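Local atomic coordinates of tegumental protein 20.8 kDa (Clonorchis sinensis, PDB entry 5X2E), a protein that binds a calcium ion through an EF-hand loop of its N-terminal calmodulin-like domain. Residues 8-13 / 24-29; 18-23 / 39-44; 2-7 / 69-74. All blocks are in the same frame, centred on the assembly; numbering follows the deposited sequence.

Contact 1 (8-13 / 24-29); sequences VSIDKD and EQYVAE. With CA (calcium ion), chain B.
I10 lies on the ring of Y26, its CG1 3.5 Å from Y26 CG. That methylene is over one face but displaced toward the rim, 3.8 Å from the ring centroid and 22° off the normal, a CH-pi contact in which the two side chains meet nearly at right angles. S9 meets the same ring differently: its OG comes to the edge, near the ring plane, 3.6 Å from Y26 CE2. Y26 is presented to both by its first torsion (chi1 -178°), which sets CG anti to the backbone N and carries the ring out from helix 20-29 toward the end of helix 3-10. In the calcium loop, at K12, the contact turns polar. K12 NZ donates to Q25 OE1 at 3.1 Å, lying in the amide carbonyl plane on a lone pair, with a C=O...N angle of 133°. Within its own helix Q25 NE2 gives a hydrogen bond to the syn side of E29 OE2 at 2.7 Å, and the two bonds together probably hold the amide's rotation. A water accepts from K12 NZ and, weakly, from Q25 NE2. Between I10 and K12 the chain leaves the helix at D11, the centre of an inverse gamma turn. D11 OD1 binds the calcium ion at 2.2 Å and D13 OD1 at 2.4 Å; T15, V17, E22 and a water complete the site. D11 OD2 accepts from N16 N. Two helices joined by a calcium-filled loop in this way make up the helix-loop-helix of an EF-hand.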
loop_
_atom_site.group_PDB
_atom_site.type_symbol
_atom_site.label_atom_id
_atom_site.label_comp_id
_atom_site.label_asym_id
_atom_site.label_seq_id
_atom_site.Cartn_x
_atom_site.Cartn_y
_atom_site.Cartn_z
ATOM N N VAL A 8 -3.781 -0.751 -2.809
ATOM C CA VAL A 8 -4.813 -1.781 -2.749
ATOM C C VAL A 8 -4.261 -3.152 -3.113
ATOM O O VAL A 8 -4.557 -4.145 -2.444
ATOM C CB VAL A 8 -6.009 -1.386 -3.626
ATOM C CG1 VAL A 8 -6.973 -2.564 -3.801
ATOM C CG2 VAL A 8 -6.705 -0.181 -2.985
ATOM N N SER A 9 -3.376 -3.210 -4.102
ATOM C CA SER A 9 -2.751 -4.486 -4.444
ATOM C C SER A 9 -1.886 -5.094 -3.326
ATOM O O SER A 9 -1.911 -6.303 -3.073
ATOM C CB SER A 9 -1.898 -4.325 -5.679
ATOM O OG SER A 9 -1.472 -5.607 -6.085
ATOM N N ILE A 10 -1.107 -4.258 -2.661
ATOM C CA ILE A 10 -0.261 -4.745 -1.578
ATOM C C ILE A 10 -1.110 -5.190 -0.364
ATOM O O ILE A 10 -0.841 -6.226 0.247
ATOM C CB ILE A 10 0.752 -3.673 -1.159
ATOM C CG1 ILE A 10 1.717 -3.360 -2.311
ATOM C CG2 ILE A 10 1.517 -4.133 0.077
ATOM C CD1 ILE A 10 2.547 -2.098 -2.070
ATOM N N ASP A 11 -2.122 -4.399 -0.041
ATOM C CA ASP A 11 -2.937 -4.597 1.140
ATOM C C ASP A 11 -4.017 -5.630 0.860
ATOM O O ASP A 11 -5.229 -5.330 0.771
ATOM C CB ASP A 11 -3.554 -3.274 1.582
ATOM C CG ASP A 11 -4.392 -3.423 2.806
ATOM O OD1 ASP A 11 -4.052 -4.250 3.684
ATOM O OD2 ASP A 11 -5.434 -2.733 2.879
ATOM N N LYS A 12 -3.578 -6.869 0.691
ATOM C CA LYS A 12 -4.431 -7.901 0.117
ATOM C C LYS A 12 -5.579 -8.300 1.037
ATOM O O LYS A 12 -6.572 -8.822 0.566
ATOM C CB LYS A 12 -3.595 -9.130 -0.219
ATOM C CG LYS A 12 -2.802 -9.627 0.938
ATOM C CD LYS A 12 -1.915 -10.771 0.514
ATOM C CE LYS A 12 -1.541 -11.582 1.708
ATOM N NZ LYS A 12 -1.088 -12.926 1.291
ATOM N N ASP A 13 -5.441 -8.071 2.345
ATOM C CA ASP A 13 -6.542 -8.400 3.257
ATOM C C ASP A 13 -7.478 -7.221 3.531
ATOM O O ASP A 13 -8.452 -7.354 4.279
ATOM C CB ASP A 13 -6.022 -8.992 4.560
ATOM C CG ASP A 13 -5.140 -8.050 5.323
ATOM O OD1 ASP A 13 -4.984 -6.844 4.960
ATOM O OD2 ASP A 13 -4.612 -8.504 6.356
ATOM N N GLU A 24 6.694 -7.107 1.433
ATOM C CA GLU A 24 7.771 -7.964 0.983
ATOM C C GLU A 24 7.293 -8.989 -0.052
ATOM O O GLU A 24 8.008 -9.273 -1.030
ATOM C CB GLU A 24 8.421 -8.623 2.204
ATOM C CG GLU A 24 9.178 -7.558 3.002
ATOM C CD GLU A 24 9.303 -7.752 4.464
ATOM O OE1 GLU A 24 8.850 -8.765 5.033
ATOM O OE2 GLU A 24 9.953 -6.838 5.045
ATOM N N GLN A 25 6.079 -9.507 0.127
ATOM C CA GLN A 25 5.500 -10.415 -0.867
ATOM C C GLN A 25 5.263 -9.701 -2.197
ATOM O O GLN A 25 5.575 -10.215 -3.261
ATOM C CB GLN A 25 4.193 -11.004 -0.364
ATOM C CG GLN A 25 3.532 -11.903 -1.387
ATOM C CD GLN A 25 2.363 -12.659 -0.842
ATOM O OE1 GLN A 25 1.725 -12.251 0.143
ATOM N NE2 GLN A 25 2.072 -13.790 -1.469
ATOM N N TYR A 26 4.728 -8.492 -2.149
ATOM C CA TYR A 26 4.537 -7.745 -3.381
ATOM C C TYR A 26 5.845 -7.490 -4.124
ATOM O O TYR A 26 5.933 -7.645 -5.350
ATOM C CB TYR A 26 3.848 -6.434 -3.059
ATOM C CG TYR A 26 3.556 -5.608 -4.280
ATOM C CD1 TYR A 26 4.449 -4.639 -4.707
ATOM C CD2 TYR A 26 2.370 -5.780 -5.003
ATOM C CE1 TYR A 26 4.172 -3.861 -5.833
ATOM C CE2 TYR A 26 2.096 -5.019 -6.128
ATOM C CZ TYR A 26 2.997 -4.056 -6.529
ATOM O OH TYR A 26 2.708 -3.288 -7.619
ATOM N N VAL A 27 6.884 -7.124 -3.389
ATOM C CA VAL A 27 8.166 -6.844 -4.005
ATOM C C VAL A 27 8.691 -8.087 -4.688
ATOM O O VAL A 27 9.066 -8.041 -5.871
ATOM C CB VAL A 27 9.148 -6.314 -2.960
ATOM C CG1 VAL A 27 10.605 -6.346 -3.476
ATOM C CG2 VAL A 27 8.749 -4.893 -2.555
ATOM N N ALA A 28 8.684 -9.207 -3.972
ATOM C CA ALA A 28 9.239 -10.408 -4.562
ATOM C C ALA A 28 8.388 -10.876 -5.744
ATOM O O ALA A 28 8.925 -11.290 -6.765
ATOM C CB ALA A 28 9.350 -11.516 -3.507
ATOM N N GLU A 29 7.069 -10.862 -5.594
ATOM C CA GLU A 29 6.190 -11.417 -6.625
ATOM C C GLU A 29 6.229 -10.621 -7.920
ATOM O O GLU A 29 5.910 -11.135 -8.983
ATOM C CB GLU A 29 4.756 -11.491 -6.095
ATOM C CG GLU A 29 4.398 -12.882 -5.681
ATOM C CD GLU A 29 3.268 -12.964 -4.694
ATOM O OE1 GLU A 29 2.339 -12.116 -4.762
ATOM O OE2 GLU A 29 3.330 -13.891 -3.824
HETATM CA CA CA B . -3.081 -5.474 5.285
HETATM O O HOH W 1 -1.122 -14.974 -0.915
HETATM O O HOH W 2 -2.138 -6.468 7.187
#

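Contact 2 (18-23 / 39-44); sequences ISYPEL and KWKQLF. With CA (calcium ion), chain B.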
loop_
_atom_site.group_PDB
_atom_site.type_symbol
_atom_site.label_atom_id
_atom_site.label_comp_id
_atom_site.label_asym_id
_atom_site.label_seq_id
_atom_site.Cartn_x
_atom_site.Cartn_y
_atom_site.Cartn_z
ATOM N N ILE A 18 -0.721 -1.823 5.550
ATOM C CA ILE A 18 0.220 -2.667 4.841
ATOM C C ILE A 18 1.210 -3.222 5.873
ATOM O O ILE A 18 1.952 -2.488 6.553
ATOM C CB ILE A 18 0.935 -1.891 3.720
ATOM C CG1 ILE A 18 -0.048 -1.674 2.562
ATOM C CG2 ILE A 18 2.224 -2.622 3.312
ATOM C CD1 ILE A 18 0.554 -0.823 1.418
ATOM N N SER A 19 1.186 -4.525 6.046
ATOM C CA SER A 19 2.160 -5.163 6.893
ATOM C C SER A 19 3.484 -5.304 6.151
ATOM O O SER A 19 3.531 -5.338 4.900
ATOM C CB SER A 19 1.648 -6.548 7.348
ATOM O OG SER A 19 1.757 -7.450 6.261
ATOM N N TYR A 20 4.571 -5.439 6.892
ATOM C CA TYR A 20 5.842 -5.657 6.242
ATOM C C TYR A 20 5.866 -6.972 5.402
ATOM O O TYR A 20 6.316 -6.952 4.255
ATOM C CB TYR A 20 6.971 -5.593 7.247
ATOM C CG TYR A 20 7.245 -4.224 7.890
ATOM C CD1 TYR A 20 6.666 -3.053 7.425
ATOM C CD2 TYR A 20 8.107 -4.143 8.979
ATOM C CE1 TYR A 20 6.973 -1.819 8.010
ATOM C CE2 TYR A 20 8.397 -2.941 9.579
ATOM C CZ TYR A 20 7.825 -1.771 9.099
ATOM O OH TYR A 20 8.184 -0.583 9.728
ATOM N N PRO A 21 5.263 -8.082 5.880
ATOM C CA PRO A 21 5.197 -9.253 4.969
ATOM C C PRO A 21 4.401 -8.971 3.675
ATOM O O PRO A 21 4.821 -9.455 2.611
ATOM C CB PRO A 21 4.503 -10.324 5.832
ATOM C CG PRO A 21 4.971 -9.953 7.254
ATOM C CD PRO A 21 4.913 -8.441 7.268
ATOM N N GLU A 22 3.292 -8.222 3.757
ATOM C CA GLU A 22 2.543 -7.877 2.551
ATOM C C GLU A 22 3.412 -7.130 1.550
ATOM O O GLU A 22 3.398 -7.441 0.366
ATOM C CB GLU A 22 1.310 -7.013 2.909
ATOM C CG GLU A 22 0.142 -7.826 3.441
ATOM C CD GLU A 22 -1.023 -6.953 3.916
ATOM O OE1 GLU A 22 -0.829 -5.756 4.241
ATOM O OE2 GLU A 22 -2.175 -7.437 3.970
ATOM N N LEU A 23 4.150 -6.139 2.031
ATOM C CA LEU A 23 5.030 -5.350 1.193
ATOM C C LEU A 23 6.119 -6.243 0.594
ATOM O O LEU A 23 6.394 -6.196 -0.600
ATOM C CB LEU A 23 5.632 -4.220 2.039
ATOM C CG LEU A 23 6.726 -3.392 1.373
ATOM C CD1 LEU A 23 6.194 -2.631 0.132
ATOM C CD2 LEU A 23 7.301 -2.446 2.409
ATOM N N LYS A 39 12.718 1.569 1.158
ATOM C CA LYS A 39 12.226 2.858 0.675
ATOM C C LYS A 39 10.788 3.108 1.144
ATOM O O LYS A 39 10.454 4.211 1.579
ATOM C CB LYS A 39 12.312 2.939 -0.854
ATOM C CG LYS A 39 13.716 2.835 -1.431
ATOM C CD LYS A 39 13.628 2.932 -2.954
ATOM C CE LYS A 39 14.504 1.894 -3.660
ATOM N NZ LYS A 39 15.962 2.129 -3.435
ATOM N N TRP A 40 9.930 2.094 1.064
ATOM C CA TRP A 40 8.541 2.223 1.541
ATOM C C TRP A 40 8.502 2.475 3.043
ATOM O O TRP A 40 7.682 3.265 3.544
ATOM C CB TRP A 40 7.722 0.964 1.175
ATOM C CG TRP A 40 7.152 1.041 -0.219
ATOM C CD1 TRP A 40 7.861 1.098 -1.404
ATOM C CD2 TRP A 40 5.763 1.111 -0.576
ATOM N NE1 TRP A 40 6.992 1.201 -2.461
ATOM C CE2 TRP A 40 5.700 1.209 -1.982
ATOM C CE3 TRP A 40 4.561 1.112 0.157
ATOM C CZ2 TRP A 40 4.494 1.304 -2.667
ATOM C CZ3 TRP A 40 3.359 1.185 -0.543
ATOM C CH2 TRP A 40 3.342 1.288 -1.937
ATOM N N LYS A 41 9.354 1.779 3.776
ATOM C CA LYS A 41 9.382 1.965 5.227
ATOM C C LYS A 41 9.803 3.406 5.538
ATOM O O LYS A 41 9.228 4.059 6.404
ATOM C CB LYS A 41 10.338 0.976 5.897
ATOM C CG LYS A 41 9.906 -0.483 5.902
ATOM C CD LYS A 41 10.967 -1.379 6.551
ATOM C CE LYS A 41 10.496 -2.846 6.655
ATOM N NZ LYS A 41 11.482 -3.711 7.341
ATOM N N GLN A 42 10.792 3.913 4.811
ATOM C CA GLN A 42 11.293 5.240 5.083
ATOM C C GLN A 42 10.317 6.334 4.692
ATOM O O GLN A 42 10.153 7.317 5.408
ATOM C CB GLN A 42 12.604 5.417 4.357
ATOM C CG GLN A 42 13.702 4.599 4.992
ATOM C CD GLN A 42 15.065 4.861 4.377
ATOM O OE1 GLN A 42 15.208 5.711 3.497
ATOM N NE2 GLN A 42 16.077 4.129 4.842
ATOM N N LEU A 43 9.666 6.169 3.552
ATOM C CA LEU A 43 8.702 7.168 3.097
ATOM C C LEU A 43 7.364 7.112 3.868
ATOM O O LEU A 43 6.794 8.158 4.191
ATOM C CB LEU A 43 8.436 7.012 1.584
ATOM C CG LEU A 43 9.600 7.298 0.614
ATOM C CD1 LEU A 43 9.283 6.867 -0.818
ATOM C CD2 LEU A 43 9.993 8.764 0.615
ATOM N N PHE A 44 6.895 5.904 4.203
ATOM C CA PHE A 44 5.510 5.696 4.673
ATOM C C PHE A 44 5.393 5.171 6.093
ATOM O O PHE A 44 4.287 5.067 6.629
ATOM C CB PHE A 44 4.793 4.746 3.726
ATOM C CG PHE A 44 4.811 5.206 2.313
ATOM C CD1 PHE A 44 4.399 6.486 1.968
ATOM C CD2 PHE A 44 5.220 4.330 1.309
ATOM C CE1 PHE A 44 4.425 6.908 0.637
ATOM C CE2 PHE A 44 5.243 4.736 -0.006
ATOM C CZ PHE A 44 4.847 6.027 -0.344
HETATM CA CA CA B . -3.081 -5.474 5.285
HETATM O O HOH W 2 -2.138 -6.468 7.187
#
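I18 reaches W40 with CD1, 4.0 Å from W40 CZ3 at the six-membered end of the indole, the two side chains running nearly at right angles. The backbone of I18 pairs with I52, which joins strand 17-19 to the antiparallel strand 51-53. S19 then caps helix 20-29: E22 N donates to S19 OG while S19 N donates to E22 OE1, both at 3.0 Å, a reciprocal capping box. At Y20 the extended chain of K41 passes over the phenol ring. K41 CE sits above the ring centre, 3.5 Å from the centroid and 8° off the normal; K41 NZ lies 4.2 Å from the centroid of the Y20 ring, still over the face, as a cation-pi contact. The hydroxyl of Y20 is hydrogen-bonded to D45. E22, turned to the other side of the helix, binds the calcium ion through both carboxylate oxygens, OE1 and OE2; the capping bond from S19 N meets OE1 on its anti side, well tilted from the carboxylate plane, and probably helps to hold the carboxylate in place. L23 ends the walk and divides its methyls: CD1 lies over the indole face of W40, CD2 touches W40 CB at 3.7 Å. Its chi1 of 172° puts CG anti to the backbone N, on the side of helix 35-44. On the opposite face of the indole lies F44 CE2, 3.6 Å above the plane, so W40 is sandwiched. The bidentate glutamate closes an EF-hand loop, and strand 17-19 pairing with 51-53 is the short sheet that joins two EF-hands.

Contact 3 (2-7 / 69-74); sequences SFINIF and IDFREQ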
loop_
_atom_site.group_PDB
_atom_site.type_symbol
_atom_site.label_atom_id
_atom_site.label_comp_id
_atom_site.label_asym_id
_atom_site.label_seq_id
_atom_site.Cartn_x
_atom_site.Cartn_y
_atom_site.Cartn_z
ATOM N N SER A 2 -1.153 3.337 -10.658
ATOM C CA SER A 2 -1.125 4.449 -9.713
ATOM C C SER A 2 -0.752 4.005 -8.308
ATOM O O SER A 2 -0.850 2.829 -7.975
ATOM C CB SER A 2 -2.497 5.118 -9.661
ATOM O OG SER A 2 -3.452 4.196 -9.147
ATOM N N PHE A 3 -0.359 4.950 -7.463
ATOM C CA PHE A 3 -0.141 4.613 -6.071
ATOM C C PHE A 3 -1.427 4.102 -5.413
ATOM O O PHE A 3 -1.359 3.239 -4.541
ATOM C CB PHE A 3 0.403 5.811 -5.306
ATOM C CG PHE A 3 1.846 6.073 -5.551
ATOM C CD1 PHE A 3 2.794 5.100 -5.271
ATOM C CD2 PHE A 3 2.268 7.296 -6.026
ATOM C CE1 PHE A 3 4.147 5.332 -5.479
ATOM C CE2 PHE A 3 3.620 7.534 -6.226
ATOM C CZ PHE A 3 4.551 6.539 -5.956
ATOM N N ILE A 4 -2.585 4.624 -5.835
ATOM C CA ILE A 4 -3.878 4.171 -5.305
ATOM C C ILE A 4 -4.039 2.666 -5.537
ATOM O O ILE A 4 -4.295 1.880 -4.610
ATOM C CB ILE A 4 -5.061 4.968 -5.953
ATOM C CG1 ILE A 4 -5.019 6.434 -5.493
ATOM C CG2 ILE A 4 -6.381 4.352 -5.563
ATOM C CD1 ILE A 4 -5.761 7.441 -6.379
ATOM N N ASN A 5 -3.829 2.271 -6.780
ATOM C CA ASN A 5 -3.880 0.885 -7.193
ATOM C C ASN A 5 -2.861 0.006 -6.461
ATOM O O ASN A 5 -3.180 -1.093 -6.002
ATOM C CB ASN A 5 -3.623 0.846 -8.683
ATOM C CG ASN A 5 -3.880 -0.491 -9.318
ATOM O OD1 ASN A 5 -3.850 -1.531 -8.682
ATOM N ND2 ASN A 5 -4.096 -0.463 -10.631
ATOM N N ILE A 6 -1.620 0.478 -6.366
ATOM C CA ILE A 6 -0.561 -0.340 -5.770
ATOM C C ILE A 6 -0.855 -0.560 -4.281
ATOM O O ILE A 6 -0.670 -1.670 -3.779
ATOM C CB ILE A 6 0.829 0.302 -6.022
ATOM C CG1 ILE A 6 1.149 0.253 -7.529
ATOM C CG2 ILE A 6 1.916 -0.401 -5.196
ATOM C CD1 ILE A 6 2.241 1.209 -7.981
ATOM N N PHE A 7 -1.357 0.463 -3.589
ATOM C CA PHE A 7 -1.703 0.304 -2.164
ATOM C C PHE A 7 -2.718 -0.832 -2.024
ATOM O O PHE A 7 -2.568 -1.725 -1.186
ATOM C CB PHE A 7 -2.306 1.573 -1.545
ATOM C CG PHE A 7 -2.576 1.416 -0.084
ATOM C CD1 PHE A 7 -1.651 1.874 0.839
ATOM C CD2 PHE A 7 -3.757 0.816 0.376
ATOM C CE1 PHE A 7 -1.853 1.707 2.195
ATOM C CE2 PHE A 7 -3.960 0.631 1.738
ATOM C CZ PHE A 7 -3.014 1.081 2.642
ATOM N N ILE A 69 -10.440 3.913 -0.872
ATOM C CA ILE A 69 -11.683 3.188 -0.616
ATOM C C ILE A 69 -12.533 3.072 -1.891
ATOM O O ILE A 69 -13.095 2.017 -2.181
ATOM C CB ILE A 69 -12.478 3.854 0.512
ATOM C CG1 ILE A 69 -11.705 3.761 1.836
ATOM C CG2 ILE A 69 -13.850 3.205 0.636
ATOM C CD1 ILE A 69 -12.311 4.630 2.920
ATOM N N ASP A 70 -12.635 4.159 -2.647
ATOM C CA ASP A 70 -13.394 4.140 -3.908
ATOM C C ASP A 70 -12.811 3.110 -4.838
ATOM O O ASP A 70 -13.527 2.301 -5.433
ATOM C CB ASP A 70 -13.357 5.505 -4.581
ATOM C CG ASP A 70 -14.479 6.387 -4.138
ATOM O OD1 ASP A 70 -15.464 5.854 -3.605
ATOM O OD2 ASP A 70 -14.386 7.609 -4.345
ATOM N N PHE A 71 -11.489 3.144 -4.964
ATOM C CA PHE A 71 -10.834 2.201 -5.856
ATOM C C PHE A 71 -11.064 0.772 -5.390
ATOM O O PHE A 71 -11.311 -0.104 -6.196
ATOM C CB PHE A 71 -9.333 2.483 -5.972
ATOM C CG PHE A 71 -8.616 1.548 -6.921
ATOM C CD1 PHE A 71 -8.012 0.380 -6.461
ATOM C CD2 PHE A 71 -8.550 1.842 -8.274
ATOM C CE1 PHE A 71 -7.381 -0.486 -7.334
ATOM C CE2 PHE A 71 -7.894 0.987 -9.160
ATOM C CZ PHE A 71 -7.319 -0.174 -8.688
ATOM N N ARG A 72 -10.950 0.540 -4.089
ATOM C CA ARG A 72 -11.211 -0.763 -3.523
ATOM C C ARG A 72 -12.608 -1.259 -3.841
ATOM O O ARG A 72 -12.774 -2.403 -4.246
ATOM C CB ARG A 72 -11.025 -0.693 -1.997
ATOM C CG ARG A 72 -11.247 -2.009 -1.234
ATOM C CD ARG A 72 -9.958 -2.708 -0.927
ATOM N NE ARG A 72 -9.023 -1.891 -0.151
ATOM C CZ ARG A 72 -7.822 -2.318 0.241
ATOM N NH1 ARG A 72 -7.401 -3.534 -0.125
ATOM N NH2 ARG A 72 -7.027 -1.537 0.980
ATOM N N GLU A 73 -13.614 -0.402 -3.677
ATOM C CA GLU A 73 -14.980 -0.802 -3.950
ATOM C C GLU A 73 -15.157 -1.090 -5.441
ATOM O O GLU A 73 -15.844 -2.033 -5.813
ATOM C CB GLU A 73 -15.962 0.284 -3.489
ATOM C CG GLU A 73 -15.995 0.413 -1.974
ATOM C CD GLU A 73 -16.849 1.550 -1.478
ATOM O OE1 GLU A 73 -17.288 2.378 -2.299
ATOM O OE2 GLU A 73 -17.066 1.588 -0.236
ATOM N N GLN A 74 -14.544 -0.266 -6.298
ATOM C CA GLN A 74 -14.635 -0.444 -7.765
ATOM C C GLN A 74 -13.915 -1.685 -8.234
ATOM O O GLN A 74 -14.393 -2.377 -9.118
ATOM C CB GLN A 74 -14.041 0.740 -8.526
ATOM C CG GLN A 74 -14.744 2.013 -8.304
ATOM C CD GLN A 74 -13.988 3.197 -8.854
ATOM O OE1 GLN A 74 -13.121 3.051 -9.729
ATOM N NE2 GLN A 74 -14.316 4.385 -8.356
#
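F71 fills the close part of this contact, pointing from helix 65-79 at helix 3-10. I4 CG2 presses on its root, 3.5 Å from F71 CB, approaching the ring obliquely. Farther out, the rim atom CZ of F71 meets the side chain of N5, 3.5 Å from N5 CG, with amide and ring planes 40° apart. N5 CA stands over the face of the ring, 4.1 Å from its centroid and 27° off the normal, a CH-pi contact. F71 has CG anti to the backbone N, which extends the ring across to the turn holding I4 and N5. S2 caps that turn as the N-cap residue of helix 3-10, its OG accepting from N5 N at 3.1 Å. Close as this packing is, I4, N5 and F71 all stay partly open to solvent. The axes of the segments 3-7 and 69-74 come within 9.6 Å and cross at -63°, joining the first helix of the EF-hand domain to the long C-terminal helix. Toward the calcium loop the touch is sparser, although F7 is buried there: R72 NH2 comes to the edge of the F7 ring, in its plane, 3.8 Å from F7 CE2, and the guanidinium stands almost perpendicular to the ring. The bent chain of R72 brings the group to this edge, and its NH2 forms a salt bridge with D11 and a hydrogen bond with N16.

Contact 2 is the buried one of the three, whereas contacts 1 and 3 lie nearer the surface on successive parts of helix 3-10. Contacts 1 and 2 share helix 20-29 and the calcium ion: the first supplies ligands from the start of the loop, the second the closing glutamate. They also meet through packing of I10 on W40. Contact 3 binds no metal, yet R72 links it to contact 1 through D11. F7 touches I18, and I6 touches W40, bringing contact 3 up to contact 2. Across its segments contact 1 combines a direct hydrogen bond with aromatic packing; contact 2 has apolar and cation-pi contacts; contact 3 packs apolar and amide groups on a ring, with a guanidinium at the edge of F7.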